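Local coordinates for protein aldo-keto Reductase, OXIDOREDUCTASE (PDB 5T79) that binds NADPH in a TIM barrel and, as an aldo-keto reductase, probably reduces aldehydes, including 3-hydroxybutanal, which gives 1,3-butanediol, at residues A175-D180 against L210-V216; F221-A225 against M280-W284. One frame throughout, in Å; residues are numbered along the deposited sequence. Where two conformers were deposited one is given.

Contact 1 of 2, residues A175-D180 against L210-V216; sequences ARQAID and LLQEKGV
Lys214 bends at chi2 after a first torsion that sets CG beside its own backbone N, and the bend carries its ammonium across to Asp180. Arg176 starts extended, with CG opposite its backbone N (chi1 -175°), then turns at chi3, which lays the guanidinium over Leu210 and brings an edge round to Glu213. NZ of Lys214 donates to Asp180 OD1 at 2.7 Å, and OD1 accepts through its syn lone pair, on the side of OD2. A water donates to Asp180 OD2 and accepts from Lys214 NZ, so one carboxylate oxygen reaches the lysine directly and the other through the water. The ion pair between Arg176 NH1 and Glu213 OE1 is longer, 3.5 Å; the carboxylate meets the guanidinium near its edge, the two planes turned 61° apart. Leu210 CD1 sits over the centre of one face of that guanidinium, 3.5 Å from Arg176 CZ, while its other methyl, CD2, reaches Ala175 CB. Arg176 has a second deposited conformer, so its pairing with Glu213 and its cover by Leu210 are less certain. Beneath the charges Ile179 divides its branches: CG2 rests 3.9 Å from Lys214 CB, and CD1 touches both Leu211 CD2 and Val216 CG2, each 3.8 Å away. Helices 172-185 and 207-214 of the barrel's outer layer run nearly parallel here, their segment axes 11.0 Å apart and inclined by 17°. Gly215, with positive phi, ends the second helix and turns the chain into strand 217-220. On the inner side Ala175 and Leu211 both touch His192 of strand 191-193. The contact is thus graded from methyl packing against the barrel to paired charges at the surface, where Asp180 probably offsets the charge of Lys214 and Glu213, less certainly, that of Arg176.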
loop_
_atom_site.group_PDB
_atom_site.type_symbol
_atom_site.label_atom_id
_atom_site.label_comp_id
_atom_site.label_asym_id
_atom_site.label_seq_id
_atom_site.Cartn_x
_atom_site.Cartn_y
_atom_site.Cartn_z
ATOM N N ALA A 175 -12.340 12.352 3.314
ATOM C CA ALA A 175 -11.412 11.810 4.315
ATOM C C ALA A 175 -11.629 12.529 5.665
ATOM O O ALA A 175 -11.689 11.854 6.695
ATOM C CB ALA A 175 -9.966 11.955 3.842
ATOM N N ARG A 176 -11.797 13.885 5.650
ATOM C CA ARG A 176 -12.061 14.642 6.876
ATOM C C ARG A 176 -13.320 14.101 7.580
ATOM O O ARG A 176 -13.278 13.811 8.777
ATOM C CB ARG A 176 -12.226 16.149 6.576
ATOM C CG ARG A 176 -12.381 16.991 7.838
ATOM C CD ARG A 176 -12.615 18.472 7.555
ATOM N NE ARG A 176 -11.500 19.109 6.837
ATOM C CZ ARG A 176 -10.402 19.596 7.411
ATOM N NH1 ARG A 176 -10.232 19.506 8.724
ATOM N NH2 ARG A 176 -9.452 20.149 6.670
ATOM N N GLN A 177 -14.427 13.965 6.830
ATOM C CA GLN A 177 -15.715 13.492 7.374
ATOM C C GLN A 177 -15.587 12.103 7.981
ATOM O O GLN A 177 -16.072 11.880 9.093
ATOM C CB GLN A 177 -16.786 13.451 6.288
ATOM C CG GLN A 177 -17.198 14.784 5.697
ATOM C CD GLN A 177 -18.119 14.503 4.533
ATOM O OE1 GLN A 177 -19.041 13.689 4.635
ATOM N NE2 GLN A 177 -17.821 15.075 3.371
ATOM N N ALA A 178 -14.899 11.175 7.258
ATOM C CA ALA A 178 -14.688 9.790 7.690
ATOM C C ALA A 178 -13.847 9.729 8.971
ATOM O O ALA A 178 -14.199 9.009 9.913
ATOM C CB ALA A 178 -14.024 8.996 6.577
ATOM N N ILE A 179 -12.748 10.512 9.014
ATOM C CA ILE A 179 -11.853 10.560 10.183
ATOM C C ILE A 179 -12.633 11.078 11.411
ATOM O O ILE A 179 -12.529 10.506 12.505
ATOM C CB ILE A 179 -10.597 11.417 9.865
ATOM C CG1 ILE A 179 -9.675 10.637 8.888
ATOM C CG2 ILE A 179 -9.832 11.824 11.152
ATOM C CD1 ILE A 179 -8.594 11.576 8.138
ATOM N N ASP A 180 -13.414 12.162 11.228
ATOM C CA ASP A 180 -14.172 12.731 12.351
ATOM C C ASP A 180 -15.254 11.758 12.873
ATOM O O ASP A 180 -15.462 11.685 14.082
ATOM C CB ASP A 180 -14.796 14.069 11.945
ATOM C CG ASP A 180 -13.784 15.207 11.769
ATOM O OD1 ASP A 180 -12.623 15.052 12.213
ATOM O OD2 ASP A 180 -14.164 16.252 11.220
ATOM N N LEU A 210 -4.066 17.608 5.808
ATOM C CA LEU A 210 -5.179 17.143 6.638
ATOM C C LEU A 210 -4.767 15.922 7.500
ATOM O O LEU A 210 -5.095 15.869 8.684
ATOM C CB LEU A 210 -6.381 16.762 5.747
ATOM C CG LEU A 210 -7.501 15.910 6.413
ATOM C CD1 LEU A 210 -8.351 16.759 7.356
ATOM C CD2 LEU A 210 -8.382 15.252 5.363
ATOM N N LEU A 211 -4.090 14.935 6.898
ATOM C CA LEU A 211 -3.718 13.732 7.652
ATOM C C LEU A 211 -2.726 14.073 8.777
ATOM O O LEU A 211 -2.873 13.578 9.903
ATOM C CB LEU A 211 -3.164 12.651 6.712
ATOM C CG LEU A 211 -4.106 12.182 5.595
ATOM C CD1 LEU A 211 -3.404 11.162 4.675
ATOM C CD2 LEU A 211 -5.415 11.606 6.145
ATOM N N GLN A 212 -1.793 14.965 8.499
ATOM C CA GLN A 212 -0.839 15.389 9.503
ATOM C C GLN A 212 -1.583 16.063 10.654
ATOM O O GLN A 212 -1.304 15.829 11.805
ATOM C CB GLN A 212 0.145 16.370 8.880
ATOM C CG GLN A 212 0.924 17.187 9.885
ATOM C CD GLN A 212 1.999 16.388 10.558
ATOM O OE1 GLN A 212 2.504 15.429 9.994
ATOM N NE2 GLN A 212 2.370 16.785 11.768
ATOM N N GLU A 213 -2.639 17.135 10.382
ATOM C CA GLU A 213 -3.558 17.692 11.351
ATOM C C GLU A 213 -4.133 16.625 12.290
ATOM O O GLU A 213 -4.237 16.837 13.484
ATOM C CB GLU A 213 -4.695 18.356 10.592
ATOM C CG GLU A 213 -5.715 19.053 11.460
ATOM C CD GLU A 213 -6.799 19.738 10.652
ATOM O OE1 GLU A 213 -6.802 19.652 9.403
ATOM O OE2 GLU A 213 -7.655 20.366 11.300
ATOM N N LYS A 214 -4.769 15.641 11.534
ATOM C CA LYS A 214 -5.621 14.679 12.235
ATOM C C LYS A 214 -4.895 13.515 12.919
ATOM O O LYS A 214 -5.510 12.724 13.621
ATOM C CB LYS A 214 -6.690 14.132 11.288
ATOM C CG LYS A 214 -7.675 15.161 10.774
ATOM C CD LYS A 214 -8.604 15.666 11.865
ATOM C CE LYS A 214 -9.720 16.521 11.287
ATOM N NZ LYS A 214 -10.699 16.965 12.312
ATOM N N GLY A 215 -3.593 13.426 12.697
ATOM C CA GLY A 215 -2.772 12.358 13.245
ATOM C C GLY A 215 -3.024 11.024 12.586
ATOM O O GLY A 215 -2.963 9.983 13.247
ATOM N N VAL A 216 -3.287 11.043 11.265
ATOM C CA VAL A 216 -3.566 9.833 10.476
ATOM C C VAL A 216 -2.356 9.567 9.567
ATOM O O VAL A 216 -1.823 10.494 8.957
ATOM C CB VAL A 216 -4.899 9.952 9.681
ATOM C CG1 VAL A 216 -5.145 8.719 8.797
ATOM C CG2 VAL A 216 -6.088 10.148 10.639
HETATM O O HOH W 1 -12.988 18.693 10.910
#

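Contact 2 of 2, residues F221-A225 against M280-W284; sequences FSPLA and MALAW. With NDP (NADPH dihydro-nicotinamide-adenine-dinucleotide phosphate), chain E.
The loop that follows barrel strand 217-220 forms part of the NADPH pocket, and its type I turn from Ser222 to Ala225 packs against helix 277-285 through Pro223 and Leu224. CD2 of Leu282 serves both residues, lying 3.7 Å from Pro223 CG and equally close to Leu224 CD2. With CG beside its backbone N (chi1 -61°), Leu224 spreads its methyls in two directions: CD2 also meets Ala281 CB, whereas CD1 lies 3.5 Å from N7A of the cofactor's adenine. No direct hydrogen bond joins the segments; a water donates both to Pro223 O, at 2.9 Å, and to Ala281 O, bridging the turn to the helix backbone. On the cofactor side Leu224 N bonds to pyrophosphate oxygen O2A at 3.2 Å, with an N-H...O angle of 146°. Phe221, further back in the loop, lays one ring face under the nicotinamide, C3N standing 3.4 Å above the centre of the phenyl ring. Behind the turn, Pro223 and Leu282 share Val294 of strand 293-296. The turn thus meets the helix through methyl groups and one bridging water, while on its cofactor side a backbone N-H points at the pyrophosphate and probably helps to offset its negative charge.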
loop_
_atom_site.group_PDB
_atom_site.type_symbol
_atom_site.label_atom_id
_atom_site.label_comp_id
_atom_site.label_asym_id
_atom_site.label_seq_id
_atom_site.Cartn_x
_atom_site.Cartn_y
_atom_site.Cartn_z
ATOM N N PHE A 221 0.247 4.279 -2.715
ATOM C CA PHE A 221 0.156 3.143 -3.611
ATOM C C PHE A 221 0.466 3.630 -5.027
ATOM O O PHE A 221 0.376 4.830 -5.314
ATOM C CB PHE A 221 -1.156 2.397 -3.468
ATOM C CG PHE A 221 -2.341 2.905 -4.208
ATOM C CD1 PHE A 221 -2.542 2.569 -5.542
ATOM C CD2 PHE A 221 -3.332 3.618 -3.550
ATOM C CE1 PHE A 221 -3.662 3.025 -6.229
ATOM C CE2 PHE A 221 -4.482 4.032 -4.227
ATOM C CZ PHE A 221 -4.641 3.733 -5.559
ATOM N N SER A 222 0.856 2.700 -5.903
ATOM C CA SER A 222 1.327 2.978 -7.272
ATOM C C SER A 222 2.438 4.062 -7.227
ATOM O O SER A 222 2.380 5.051 -7.972
ATOM C CB SER A 222 0.176 3.382 -8.195
ATOM O OG SER A 222 0.584 3.209 -9.541
ATOM N N PRO A 223 3.460 3.916 -6.340
ATOM C CA PRO A 223 4.512 4.958 -6.259
ATOM C C PRO A 223 5.447 4.988 -7.466
ATOM O O PRO A 223 6.228 5.932 -7.615
ATOM C CB PRO A 223 5.274 4.564 -5.002
ATOM C CG PRO A 223 5.186 3.047 -4.986
ATOM C CD PRO A 223 3.743 2.817 -5.381
ATOM N N LEU A 224 5.370 3.947 -8.329
ATOM C CA LEU A 224 6.155 3.881 -9.561
ATOM C C LEU A 224 5.221 4.054 -10.759
ATOM O O LEU A 224 5.597 3.731 -11.889
ATOM C CB LEU A 224 6.967 2.564 -9.662
ATOM C CG LEU A 224 8.006 2.325 -8.550
ATOM C CD1 LEU A 224 8.743 1.005 -8.756
ATOM C CD2 LEU A 224 9.017 3.460 -8.479
ATOM N N ALA A 225 4.010 4.609 -10.514
ATOM C CA ALA A 225 2.980 4.845 -11.545
ATOM C C ALA A 225 2.748 3.556 -12.377
ATOM O O ALA A 225 2.763 3.586 -13.615
ATOM C CB ALA A 225 3.374 6.028 -12.445
ATOM N N MET A 280 14.894 6.549 -7.084
ATOM C CA MET A 280 14.633 7.975 -6.924
ATOM C C MET A 280 13.128 8.245 -6.779
ATOM O O MET A 280 12.748 9.090 -5.980
ATOM C CB MET A 280 15.192 8.778 -8.103
ATOM C CG MET A 280 15.167 10.269 -7.837
ATOM S SD MET A 280 15.705 11.278 -9.225
ATOM C CE MET A 280 14.223 11.282 -10.291
ATOM N N ALA A 281 12.283 7.540 -7.552
ATOM C CA ALA A 281 10.840 7.754 -7.534
ATOM C C ALA A 281 10.244 7.402 -6.161
ATOM O O ALA A 281 9.398 8.148 -5.660
ATOM C CB ALA A 281 10.170 6.957 -8.651
ATOM N N LEU A 282 10.725 6.312 -5.525
ATOM C CA LEU A 282 10.268 5.912 -4.178
ATOM C C LEU A 282 10.736 6.911 -3.128
ATOM O O LEU A 282 9.967 7.320 -2.255
ATOM C CB LEU A 282 10.782 4.498 -3.807
ATOM C CG LEU A 282 10.379 3.350 -4.715
ATOM C CD1 LEU A 282 10.948 2.039 -4.193
ATOM C CD2 LEU A 282 8.833 3.240 -4.840
ATOM N N ALA A 283 12.016 7.302 -3.213
ATOM C CA ALA A 283 12.626 8.280 -2.316
ATOM C C ALA A 283 11.850 9.595 -2.353
ATOM O O ALA A 283 11.619 10.207 -1.310
ATOM C CB ALA A 283 14.062 8.525 -2.761
ATOM N N TRP A 284 11.434 10.024 -3.565
ATOM C CA TRP A 284 10.729 11.286 -3.761
ATOM C C TRP A 284 9.411 11.308 -2.983
ATOM O O TRP A 284 9.073 12.343 -2.433
ATOM C CB TRP A 284 10.493 11.554 -5.254
ATOM C CG TRP A 284 9.824 12.870 -5.549
ATOM C CD1 TRP A 284 10.435 14.067 -5.790
ATOM C CD2 TRP A 284 8.417 13.108 -5.664
ATOM N NE1 TRP A 284 9.493 15.036 -6.051
ATOM C CE2 TRP A 284 8.246 14.471 -5.993
ATOM C CE3 TRP A 284 7.275 12.290 -5.554
ATOM C CZ2 TRP A 284 6.982 15.039 -6.202
ATOM C CZ3 TRP A 284 6.025 12.858 -5.738
ATOM C CH2 TRP A 284 5.884 14.219 -6.030
HETATM P PA NDP E . 4.384 -0.008 -8.291
HETATM O O1A NDP E . 5.464 -0.084 -7.254
HETATM O O2A NDP E . 3.820 1.232 -8.823
HETATM O O5B NDP E . 4.772 -0.854 -9.604
HETATM C C5B NDP E . 4.961 -2.264 -9.368
HETATM C C4B NDP E . 5.308 -2.986 -10.640
HETATM O O4B NDP E . 6.342 -2.258 -11.340
HETATM C C3B NDP E . 5.848 -4.397 -10.412
HETATM O O3B NDP E . 4.791 -5.351 -10.488
HETATM C C2B NDP E . 6.890 -4.560 -11.511
HETATM O O2B NDP E . 6.290 -5.041 -12.734
HETATM C C1B NDP E . 7.388 -3.129 -11.727
HETATM N N9A NDP E . 8.583 -2.777 -10.966
HETATM C C8A NDP E . 8.683 -2.540 -9.620
HETATM N N7A NDP E . 9.894 -2.233 -9.219
HETATM C C5A NDP E . 10.646 -2.281 -10.384
HETATM C C6A NDP E . 12.024 -2.118 -10.632
HETATM N N6A NDP E . 12.906 -1.723 -9.707
HETATM N N1A NDP E . 12.461 -2.320 -11.896
HETATM C C2A NDP E . 11.568 -2.609 -12.849
HETATM N N3A NDP E . 10.246 -2.764 -12.739
HETATM C C4A NDP E . 9.848 -2.606 -11.469
HETATM O O3 NDP E . 3.254 -0.765 -7.475
HETATM P PN NDP E . 1.750 -1.018 -7.957
HETATM O O1N NDP E . 1.866 -2.428 -8.406
HETATM O O2N NDP E . 1.234 0.045 -8.917
HETATM O O5D NDP E . 0.726 -0.856 -6.706
HETATM C C5D NDP E . 1.326 -0.822 -5.382
HETATM C C4D NDP E . 0.457 -1.543 -4.378
HETATM O O4D NDP E . -0.617 -0.671 -3.979
HETATM C C3D NDP E . -0.221 -2.817 -4.848
HETATM O O3D NDP E . 0.674 -3.917 -4.780
HETATM C C2D NDP E . -1.453 -2.897 -3.936
HETATM O O2D NDP E . -1.315 -3.582 -2.691
HETATM C C1D NDP E . -1.788 -1.419 -3.723
HETATM N N1N NDP E . -2.821 -0.907 -4.647
HETATM C C2N NDP E . -3.975 -0.386 -4.064
HETATM C C3N NDP E . -4.990 0.117 -4.789
HETATM C C7N NDP E . -6.059 0.914 -4.092
HETATM O O7N NDP E . -6.997 1.293 -4.809
HETATM N N7N NDP E . -6.019 1.154 -2.780
HETATM C C4N NDP E . -5.012 -0.088 -6.280
HETATM C C5N NDP E . -3.657 -0.400 -6.820
HETATM C C6N NDP E . -2.661 -0.805 -6.058
HETATM P P2B NDP E . 6.815 -6.214 -13.727
HETATM O O1X NDP E . 5.934 -7.398 -13.877
HETATM O O2X NDP E . 6.992 -5.431 -15.021
HETATM O O3X NDP E . 8.209 -6.552 -13.211
HETATM O O HOH W 2 7.231 8.650 -7.434
#

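Contact 1 closes before contact 2 opens, yet strand 217-220 joins them directly: residues 210-216 lead into its start and residues 221-225 leave its end. The two contacts therefore lie toward opposite ends of one barrel strand, their centres 23 Å apart and their nearest atoms about 11 Å apart, without touching. The 221-225 side of contact 2 lines the cofactor pocket, whereas in contact 1 the side chain of Leu211 remains about 13 Å from NADPH and that of Ala175 about 10 Å from the side chains of Ser168 and Asn169, which bind it. Contact 1 joins neighbouring outer helices; contact 2 seats a cofactor-binding loop on a helix later in the chain.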